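PDB 3GDE: DNA ligase from Archaeoglobus fulgidus, which probably seals nicks in double-stranded DNA during replication, recombination and repair, using ATP to join a 3'-hydroxyl to a 5'-phosphate. Local coordinates for residues K52-W57 and K119-F124; L73-G78 and K139-T144; T469-E474 and P525-L530. One frame throughout, in Å; residues are numbered along the deposited sequence.

Contact 1. Residues K52-W57 and K119-F124; sequences KVYPPW and KVRETF
Arg121 reaches from helix 117-129 into the loop 52-57 and holds the backbone carbonyl of Val53 with the end of its guanidinium group. From CB the chain first runs out with CG anti to the backbone N (chi1 177°), then bends at its second and third torsions, a course that carries the charged tip across to the loop while the side chain also touches Phe48 of helix 39-49. CZ comes to 3.5 Å from Val53 O, and both terminal nitrogens close on that same oxygen. The NH2 bond to Val53 O is 2.9 Å long and fairly straight (157°), with the donor above the carbonyl plane; NH1 lies in that plane and completes the fork at 3.2 Å from Val53 O. Two donors on one acceptor limit the rotation of the guanidinium, and NH1 also forms a salt bridge with Asp44, which probably balances part of its charge. NH2 lies beside Tyr54 as well, 3.0 Å from CE1, where ring and guanidinium planes stand 63° apart.

An apolar patch adjoins this polar grip. Val53 CG1 packs 3.6 Å from Phe124 CD1, while CG2 meets CE1 of the same ring at 3.8 Å. A branched valine suits the place, since its two methyls reach neighbouring ring atoms, CD1 and CE1. Tyr54 brings its hydroxyl to the helix, where OH lies 3.2 Å from Phe124 O and is hydrogen-bonded to Asp125. Leu161 of helix 152-162 touches both Val53 and Phe124. A loop fastened to a helix by an arginine that grips a backbone carbonyl, with apolar packing beside it, here joins neighbouring elements of the all-helical N-terminal DNA-binding domain of the ATP-dependent DNA ligases.

Contact 2. Residues L73-G78 and K139-T144; sequences LENVSG and KIMLLT
Thr144 meets Asn75 and Val76 where two helices of the all-helical DNA-binding domain, 66-77 and 135-149, pack against each other. Their local axes approach to 9.4 Å and cross at -44°. The tight part centres on methyl groups: Val76 CG1 lies 3.7 Å from Thr144 CG2 and 3.3 Å from the carbonyl Thr144 O, resting against the backbone as well as the methyl. Asn75 CB meets the same methyl at 3.7 Å, which puts Thr144 CG2 between two residues of the facing helix. Small beta-branched side chains suit such a place because they fill it without holding the helices apart.

Toward solvent the fit is looser. The amide end of exposed Asn75 extends over the other helix, its OD1 3.7 Å from Ile140 CG2 and 4.3 Å from Met141 SD, contacts that a polar group can make at a surface without being buried. OD1 also comes to 3.2 Å from Thr144 OG1, but that hydroxyl gives its proton within its own helix. With OG1 anti to the carbonyl carbon (chi1 -64°), it donates to Ile140 O at 2.7 Å, while Thr144 N reaches this oxygen from the opposite face of the carbonyl plane.

Contact 3. Residues T469-E474 and P525-L530; sequences TGFTEE and PRFVRL
Phe527 carries its ring anti to the backbone N (chi1 178°), and Phe471 sets its own anti to the carbonyl carbon (chi1 -60°); together these torsions bring the rings into an offset stack. The centroids are 4.3 Å apart and the planes 18° from parallel. The displacement puts Phe471 CE1 3.2 Å from Phe527 CG, and Phe527 CB makes a CH-pi contact over the Phe471 face. Phe503 meets the Phe527 ring edge-to-face, extending the aromatic cluster of this OB-fold domain. With an alanine in place of Phe527, Phe471 would probably lose its stacking partner and a gap would open beside Phe503.

The backbones are tied alongside by Phe527 N donating to Thr469 O at 2.9 Å. Gly470 follows, with a positive phi; a side chain here would run into Phe527 O. At the exposed end, Arg526 lays its guanidinium face over Thr469 CB, and one water links Thr469 OG1 to Pro525 O, 2.7 Å and 2.8 Å away. A second water bridges Thr469 N to the same carbonyl. Stacked rings on the more buried side and hydrated polar groups outside imply that the loop is joined to the strand by aromatic packing, one direct backbone bond and the contacts of Arg526 with Thr469, with water completing the seam.

Overall arrangement
From the N terminus the chain passes through helices 6-16, 22-34 and 39-49 before loop 52-57, then 73-78 at the end of helix 66-77, and later returns to both: 119-124 closes contact 1 and 139-144 closes contact 2. The two loops therefore cross rather than nest, each spanning a mostly helical stretch. They also touch, since Thr123 CG2 packs 4.0 Å from Leu142 O, so together they tie the region of residues 52-78 to consecutive helices 117-129 and 135-149. Contact 3 comes later, in series, and closes a loop of about fifty residues within the C-terminal OB-fold domain. Its centre is 34 Å from that of contact 1, on the opposite side of the chain's centre.

Contact 1. Residues K52-W57 and K119-F124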
loop_
_atom_site.group_PDB
_atom_site.type_symbol
_atom_site.label_atom_id
_atom_site.label_comp_id
_atom_site.label_asym_id
_atom_site.label_seq_id
_atom_site.Cartn_x
_atom_site.Cartn_y
_atom_site.Cartn_z
ATOM N N LYS A 52 -3.846 10.813 1.022
ATOM C CA LYS A 52 -4.935 9.856 0.774
ATOM C C LYS A 52 -6.287 10.546 0.749
ATOM O O LYS A 52 -6.567 11.438 1.557
ATOM C CB LYS A 52 -5.012 8.781 1.874
ATOM C CG LYS A 52 -3.890 7.750 1.930
ATOM C CD LYS A 52 -4.154 6.814 3.129
ATOM C CE LYS A 52 -2.936 5.990 3.509
ATOM N NZ LYS A 52 -1.775 6.827 3.991
ATOM N N VAL A 53 -7.141 10.092 -0.155
ATOM C CA VAL A 53 -8.527 10.530 -0.196
ATOM C C VAL A 53 -9.426 9.411 0.357
ATOM O O VAL A 53 -10.407 9.684 1.065
ATOM C CB VAL A 53 -8.921 10.963 -1.629
ATOM C CG1 VAL A 53 -10.369 11.362 -1.707
ATOM C CG2 VAL A 53 -8.024 12.108 -2.105
ATOM N N TYR A 54 -9.073 8.164 0.036
ATOM C CA TYR A 54 -9.762 6.968 0.537
ATOM C C TYR A 54 -8.744 5.978 1.080
ATOM O O TYR A 54 -7.615 5.959 0.618
ATOM C CB TYR A 54 -10.602 6.287 -0.562
ATOM C CG TYR A 54 -11.557 7.236 -1.258
ATOM C CD1 TYR A 54 -12.755 7.626 -0.648
ATOM C CD2 TYR A 54 -11.244 7.766 -2.517
ATOM C CE1 TYR A 54 -13.619 8.513 -1.274
ATOM C CE2 TYR A 54 -12.100 8.652 -3.158
ATOM C CZ TYR A 54 -13.286 9.025 -2.531
ATOM O OH TYR A 54 -14.128 9.912 -3.159
ATOM N N PRO A 55 -9.135 5.162 2.080
ATOM C CA PRO A 55 -8.350 3.971 2.438
ATOM C C PRO A 55 -8.241 3.018 1.242
ATOM O O PRO A 55 -9.144 2.973 0.409
ATOM C CB PRO A 55 -9.180 3.336 3.551
ATOM C CG PRO A 55 -9.952 4.473 4.136
ATOM C CD PRO A 55 -10.307 5.326 2.964
ATOM N N PRO A 56 -7.122 2.278 1.131
ATOM C CA PRO A 56 -6.923 1.412 -0.044
ATOM C C PRO A 56 -7.945 0.270 -0.138
ATOM O O PRO A 56 -8.298 -0.163 -1.240
ATOM C CB PRO A 56 -5.507 0.855 0.159
ATOM C CG PRO A 56 -5.250 0.976 1.634
ATOM C CD PRO A 56 -5.984 2.218 2.067
ATOM N N TRP A 57 -8.418 -0.198 1.007
ATOM C CA TRP A 57 -9.382 -1.287 1.058
ATOM C C TRP A 57 -10.806 -0.858 0.707
ATOM O O TRP A 57 -11.653 -1.696 0.389
ATOM C CB TRP A 57 -9.351 -1.923 2.438
ATOM C CG TRP A 57 -9.619 -0.960 3.550
ATOM C CD1 TRP A 57 -8.696 -0.239 4.251
ATOM C CD2 TRP A 57 -10.902 -0.633 4.111
ATOM N NE1 TRP A 57 -9.324 0.519 5.210
ATOM C CE2 TRP A 57 -10.676 0.300 5.147
ATOM C CE3 TRP A 57 -12.215 -1.040 3.839
ATOM C CZ2 TRP A 57 -11.716 0.846 5.909
ATOM C CZ3 TRP A 57 -13.254 -0.501 4.598
ATOM C CH2 TRP A 57 -12.992 0.436 5.624
ATOM N N LYS A 119 -16.611 20.786 0.658
ATOM C CA LYS A 119 -16.775 20.826 -0.795
ATOM C C LYS A 119 -15.749 19.971 -1.552
ATOM O O LYS A 119 -16.108 19.295 -2.523
ATOM C CB LYS A 119 -16.747 22.257 -1.334
ATOM C CG LYS A 119 -17.422 22.384 -2.705
ATOM C CD LYS A 119 -16.691 23.340 -3.625
ATOM C CE LYS A 119 -17.689 24.218 -4.382
ATOM N NZ LYS A 119 -17.988 25.481 -3.599
ATOM N N VAL A 120 -14.490 20.006 -1.118
ATOM C CA VAL A 120 -13.444 19.150 -1.699
ATOM C C VAL A 120 -13.825 17.667 -1.579
ATOM O O VAL A 120 -13.782 16.923 -2.549
ATOM C CB VAL A 120 -12.050 19.397 -1.055
ATOM C CG1 VAL A 120 -11.050 18.351 -1.512
ATOM C CG2 VAL A 120 -11.544 20.784 -1.409
ATOM N N ARG A 121 -14.207 17.268 -0.375
ATOM C CA ARG A 121 -14.685 15.919 -0.103
ATOM C C ARG A 121 -15.876 15.516 -0.988
ATOM O O ARG A 121 -15.878 14.426 -1.541
ATOM C CB ARG A 121 -15.081 15.813 1.360
ATOM C CG ARG A 121 -15.663 14.482 1.744
ATOM C CD ARG A 121 -14.540 13.610 2.235
ATOM N NE ARG A 121 -14.222 12.560 1.295
ATOM C CZ ARG A 121 -13.121 11.822 1.330
ATOM N NH1 ARG A 121 -12.191 12.026 2.250
ATOM N NH2 ARG A 121 -12.949 10.884 0.413
ATOM N N GLU A 122 -16.865 16.402 -1.111
ATOM C CA GLU A 122 -18.085 16.128 -1.897
ATOM C C GLU A 122 -17.774 15.976 -3.381
ATOM O O GLU A 122 -18.251 15.044 -4.017
ATOM C CB GLU A 122 -19.143 17.230 -1.719
ATOM C CG GLU A 122 -19.463 17.609 -0.273
ATOM C CD GLU A 122 -20.498 16.710 0.411
ATOM O OE1 GLU A 122 -20.965 17.117 1.503
ATOM O OE2 GLU A 122 -20.845 15.616 -0.122
ATOM N N THR A 123 -16.973 16.897 -3.913
ATOM C CA THR A 123 -16.526 16.858 -5.306
ATOM C C THR A 123 -15.732 15.579 -5.611
ATOM O O THR A 123 -15.955 14.938 -6.646
ATOM C CB THR A 123 -15.674 18.098 -5.631
ATOM O OG1 THR A 123 -16.372 19.266 -5.181
ATOM C CG2 THR A 123 -15.399 18.199 -7.136
ATOM N N PHE A 124 -14.820 15.217 -4.699
ATOM C CA PHE A 124 -14.071 13.941 -4.773
ATOM C C PHE A 124 -14.974 12.708 -4.781
ATOM O O PHE A 124 -14.773 11.801 -5.599
ATOM C CB PHE A 124 -13.043 13.824 -3.642
ATOM C CG PHE A 124 -11.786 14.636 -3.863
ATOM C CD1 PHE A 124 -10.809 14.701 -2.881
ATOM C CD2 PHE A 124 -11.588 15.350 -5.043
ATOM C CE1 PHE A 124 -9.634 15.438 -3.076
ATOM C CE2 PHE A 124 -10.426 16.101 -5.238
ATOM C CZ PHE A 124 -9.448 16.138 -4.251
#

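Contact 2. Residues L73-G78 and K139-T144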
loop_
_atom_site.group_PDB
_atom_site.type_symbol
_atom_site.label_atom_id
_atom_site.label_comp_id
_atom_site.label_asym_id
_atom_site.label_seq_id
_atom_site.Cartn_x
_atom_site.Cartn_y
_atom_site.Cartn_z
ATOM N N LEU A 73 -6.491 22.184 -15.863
ATOM C CA LEU A 73 -5.597 23.331 -15.753
ATOM C C LEU A 73 -5.579 24.170 -17.037
ATOM O O LEU A 73 -5.502 25.396 -16.975
ATOM C CB LEU A 73 -4.185 22.878 -15.337
ATOM C CG LEU A 73 -4.028 22.433 -13.870
ATOM C CD1 LEU A 73 -2.704 21.720 -13.608
ATOM C CD2 LEU A 73 -4.192 23.595 -12.902
ATOM N N GLU A 74 -5.658 23.499 -18.186
ATOM C CA GLU A 74 -5.862 24.135 -19.483
ATOM C C GLU A 74 -7.129 24.990 -19.464
ATOM O O GLU A 74 -7.107 26.165 -19.851
ATOM C CB GLU A 74 -6.086 23.068 -20.544
ATOM C CG GLU A 74 -4.898 22.550 -21.295
ATOM C CD GLU A 74 -5.293 22.230 -22.730
ATOM O OE1 GLU A 74 -5.363 23.176 -23.539
ATOM O OE2 GLU A 74 -5.573 21.047 -23.040
ATOM N N ASN A 75 -8.238 24.376 -19.045
ATOM C CA ASN A 75 -9.535 25.051 -19.016
ATOM C C ASN A 75 -9.529 26.329 -18.197
ATOM O O ASN A 75 -10.036 27.349 -18.653
ATOM C CB ASN A 75 -10.642 24.134 -18.490
ATOM C CG ASN A 75 -10.993 23.016 -19.448
ATOM O OD1 ASN A 75 -11.521 21.978 -19.034
ATOM N ND2 ASN A 75 -10.703 23.210 -20.728
ATOM N N VAL A 76 -8.943 26.274 -17.001
ATOM C CA VAL A 76 -9.022 27.396 -16.071
ATOM C C VAL A 76 -8.049 28.524 -16.397
ATOM O O VAL A 76 -8.377 29.698 -16.207
ATOM C CB VAL A 76 -8.889 26.951 -14.579
ATOM C CG1 VAL A 76 -10.031 26.032 -14.199
ATOM C CG2 VAL A 76 -7.543 26.262 -14.300
ATOM N N SER A 77 -6.867 28.170 -16.903
ATOM C CA SER A 77 -5.781 29.134 -17.097
ATOM C C SER A 77 -5.720 29.677 -18.515
ATOM O O SER A 77 -5.131 30.739 -18.758
ATOM C CB SER A 77 -4.439 28.496 -16.757
ATOM O OG SER A 77 -4.124 27.470 -17.685
ATOM N N GLY A 78 -6.305 28.937 -19.449
ATOM C CA GLY A 78 -6.228 29.288 -20.859
ATOM C C GLY A 78 -4.941 28.839 -21.532
ATOM O O GLY A 78 -4.889 28.776 -22.760
ATOM N N LYS A 139 -15.450 14.387 -15.142
ATOM C CA LYS A 139 -14.377 14.493 -14.152
ATOM C C LYS A 139 -13.527 15.734 -14.384
ATOM O O LYS A 139 -13.221 16.462 -13.453
ATOM C CB LYS A 139 -13.488 13.255 -14.169
ATOM C CG LYS A 139 -14.125 12.044 -13.554
ATOM C CD LYS A 139 -13.098 10.959 -13.413
ATOM C CE LYS A 139 -13.736 9.600 -13.426
ATOM N NZ LYS A 139 -12.695 8.580 -13.171
ATOM N N ILE A 140 -13.161 15.978 -15.633
ATOM C CA ILE A 140 -12.417 17.179 -15.990
ATOM C C ILE A 140 -13.239 18.440 -15.656
ATOM O O ILE A 140 -12.706 19.399 -15.113
ATOM C CB ILE A 140 -11.964 17.145 -17.479
ATOM C CG1 ILE A 140 -10.943 16.012 -17.689
ATOM C CG2 ILE A 140 -11.385 18.498 -17.915
ATOM C CD1 ILE A 140 -10.760 15.551 -19.165
ATOM N N MET A 141 -14.539 18.419 -15.948
ATOM C CA MET A 141 -15.395 19.564 -15.639
ATOM C C MET A 141 -15.518 19.825 -14.138
ATOM O O MET A 141 -15.513 20.973 -13.709
ATOM C CB MET A 141 -16.774 19.413 -16.303
ATOM C CG MET A 141 -16.729 19.490 -17.839
ATOM S SD MET A 141 -15.599 20.779 -18.426
ATOM C CE MET A 141 -16.491 22.231 -17.867
ATOM N N LEU A 142 -15.598 18.758 -13.345
ATOM C CA LEU A 142 -15.633 18.864 -11.881
ATOM C C LEU A 142 -14.333 19.394 -11.287
ATOM O O LEU A 142 -14.352 20.256 -10.415
ATOM C CB LEU A 142 -16.011 17.528 -11.241
ATOM C CG LEU A 142 -17.476 17.108 -11.398
ATOM C CD1 LEU A 142 -17.661 15.645 -11.000
ATOM C CD2 LEU A 142 -18.411 18.038 -10.601
ATOM N N LEU A 143 -13.208 18.875 -11.764
ATOM C CA LEU A 143 -11.894 19.397 -11.388
ATOM C C LEU A 143 -11.702 20.859 -11.805
ATOM O O LEU A 143 -11.140 21.642 -11.044
ATOM C CB LEU A 143 -10.786 18.543 -12.015
ATOM C CG LEU A 143 -10.624 17.093 -11.570
ATOM C CD1 LEU A 143 -9.722 16.350 -12.560
ATOM C CD2 LEU A 143 -10.085 16.995 -10.121
ATOM N N THR A 144 -12.139 21.196 -13.023
ATOM C CA THR A 144 -12.139 22.565 -13.569
ATOM C C THR A 144 -12.944 23.546 -12.709
ATOM O O THR A 144 -12.534 24.693 -12.516
ATOM C CB THR A 144 -12.713 22.580 -15.013
ATOM O OG1 THR A 144 -11.855 21.832 -15.878
ATOM C CG2 THR A 144 -12.866 24.014 -15.572
#

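Contact 3. Residues T469-E474 and P525-L530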
loop_
_atom_site.group_PDB
_atom_site.type_symbol
_atom_site.label_atom_id
_atom_site.label_comp_id
_atom_site.label_asym_id
_atom_site.label_seq_id
_atom_site.Cartn_x
_atom_site.Cartn_y
_atom_site.Cartn_z
ATOM N N THR A 469 18.869 -4.597 -16.208
ATOM C CA THR A 469 18.713 -5.969 -16.698
ATOM C C THR A 469 17.365 -6.571 -16.319
ATOM O O THR A 469 16.754 -6.177 -15.333
ATOM C CB THR A 469 19.866 -6.911 -16.219
ATOM O OG1 THR A 469 19.942 -6.915 -14.783
ATOM C CG2 THR A 469 21.196 -6.452 -16.769
ATOM N N GLY A 470 16.916 -7.532 -17.117
ATOM C CA GLY A 470 15.707 -8.283 -16.840
ATOM C C GLY A 470 14.526 -7.823 -17.665
ATOM O O GLY A 470 13.429 -8.368 -17.518
ATOM N N PHE A 471 14.749 -6.832 -18.534
ATOM C CA PHE A 471 13.682 -6.230 -19.358
ATOM C C PHE A 471 13.652 -6.803 -20.777
ATOM O O PHE A 471 14.698 -6.929 -21.411
ATOM C CB PHE A 471 13.879 -4.710 -19.481
ATOM C CG PHE A 471 13.859 -3.969 -18.178
ATOM C CD1 PHE A 471 12.650 -3.620 -17.571
ATOM C CD2 PHE A 471 15.047 -3.575 -17.573
ATOM C CE1 PHE A 471 12.630 -2.919 -16.374
ATOM C CE2 PHE A 471 15.035 -2.881 -16.375
ATOM C CZ PHE A 471 13.817 -2.558 -15.769
ATOM N N THR A 472 12.463 -7.136 -21.280
ATOM C CA THR A 472 12.285 -7.375 -22.722
ATOM C C THR A 472 12.094 -6.024 -23.383
ATOM O O THR A 472 11.886 -5.018 -22.700
ATOM C CB THR A 472 11.039 -8.205 -23.047
ATOM O OG1 THR A 472 9.868 -7.494 -22.632
ATOM C CG2 THR A 472 11.079 -9.551 -22.364
ATOM N N GLU A 473 12.137 -5.979 -24.706
ATOM C CA GLU A 473 11.970 -4.691 -25.356
ATOM C C GLU A 473 10.537 -4.193 -25.368
ATOM O O GLU A 473 10.307 -2.991 -25.343
ATOM C CB GLU A 473 12.659 -4.605 -26.725
ATOM C CG GLU A 473 12.303 -5.638 -27.760
ATOM C CD GLU A 473 13.041 -5.368 -29.072
ATOM O OE1 GLU A 473 12.393 -5.445 -30.153
ATOM O OE2 GLU A 473 14.259 -5.047 -29.010
ATOM N N GLU A 474 9.579 -5.113 -25.350
ATOM C CA GLU A 474 8.198 -4.732 -25.138
ATOM C C GLU A 474 7.980 -4.187 -23.703
ATOM O O GLU A 474 7.214 -3.241 -23.519
ATOM C CB GLU A 474 7.227 -5.864 -25.509
ATOM C CG GLU A 474 7.112 -6.987 -24.491
ATOM C CD GLU A 474 6.263 -8.154 -24.981
ATOM O OE1 GLU A 474 6.810 -9.282 -25.100
ATOM O OE2 GLU A 474 5.054 -7.945 -25.240
ATOM N N PRO A 525 21.060 -5.785 -9.288
ATOM C CA PRO A 525 19.603 -5.747 -9.285
ATOM C C PRO A 525 19.081 -6.226 -10.641
ATOM O O PRO A 525 19.720 -6.009 -11.672
ATOM C CB PRO A 525 19.290 -4.261 -9.071
ATOM C CG PRO A 525 20.465 -3.555 -9.625
ATOM C CD PRO A 525 21.640 -4.425 -9.289
ATOM N N ARG A 526 17.937 -6.893 -10.637
ATOM C CA ARG A 526 17.419 -7.473 -11.864
ATOM C C ARG A 526 15.912 -7.365 -11.831
ATOM O O ARG A 526 15.284 -7.744 -10.848
ATOM C CB ARG A 526 17.881 -8.943 -12.014
ATOM C CG ARG A 526 17.319 -9.686 -13.235
ATOM C CD ARG A 526 18.010 -11.056 -13.462
ATOM N NE ARG A 526 19.327 -10.888 -14.078
ATOM C CZ ARG A 526 19.537 -10.775 -15.387
ATOM N NH1 ARG A 526 18.517 -10.831 -16.240
ATOM N NH2 ARG A 526 20.774 -10.595 -15.846
ATOM N N PHE A 527 15.342 -6.848 -12.915
ATOM C CA PHE A 527 13.907 -6.633 -13.015
ATOM C C PHE A 527 13.177 -7.962 -13.125
ATOM O O PHE A 527 13.514 -8.792 -13.965
ATOM C CB PHE A 527 13.602 -5.729 -14.213
ATOM C CG PHE A 527 12.119 -5.469 -14.447
ATOM C CD1 PHE A 527 11.416 -4.551 -13.655
ATOM C CD2 PHE A 527 11.444 -6.110 -15.485
ATOM C CE1 PHE A 527 10.059 -4.310 -13.879
ATOM C CE2 PHE A 527 10.083 -5.866 -15.721
ATOM C CZ PHE A 527 9.397 -4.957 -14.923
ATOM N N VAL A 528 12.190 -8.159 -12.257
ATOM C CA VAL A 528 11.314 -9.322 -12.316
ATOM C C VAL A 528 9.998 -8.960 -13.031
ATOM O O VAL A 528 9.687 -9.523 -14.081
ATOM C CB VAL A 528 11.059 -9.907 -10.902
ATOM C CG1 VAL A 528 10.250 -11.195 -10.983
ATOM C CG2 VAL A 528 12.396 -10.160 -10.177
ATOM N N ARG A 529 9.244 -8.012 -12.461
ATOM C CA ARG A 529 8.016 -7.494 -13.067
ATOM C C ARG A 529 7.540 -6.182 -12.439
ATOM O O ARG A 529 7.936 -5.824 -11.322
ATOM C CB ARG A 529 6.888 -8.523 -12.972
ATOM C CG ARG A 529 6.454 -8.848 -11.555
ATOM C CD ARG A 529 5.536 -10.055 -11.568
ATOM N NE ARG A 529 6.055 -11.077 -10.669
ATOM C CZ ARG A 529 6.719 -12.169 -11.048
ATOM N NH1 ARG A 529 6.939 -12.446 -12.325
ATOM N NH2 ARG A 529 7.148 -13.000 -10.125
ATOM N N LEU A 530 6.659 -5.493 -13.164
ATOM C CA LEU A 530 5.947 -4.336 -12.647
ATOM C C LEU A 530 4.902 -4.814 -11.640
ATOM O O LEU A 530 4.162 -5.740 -11.923
ATOM C CB LEU A 530 5.256 -3.588 -13.803
ATOM C CG LEU A 530 4.329 -2.389 -13.543
ATOM C CD1 LEU A 530 5.099 -1.135 -13.091
ATOM C CD2 LEU A 530 3.538 -2.089 -14.802
HETATM O O HOH W 1 21.701 -7.650 -12.847
HETATM O O HOH W 2 20.393 -4.272 -13.705
HETATM O O HOH W 3 11.550 -9.683 -16.376
#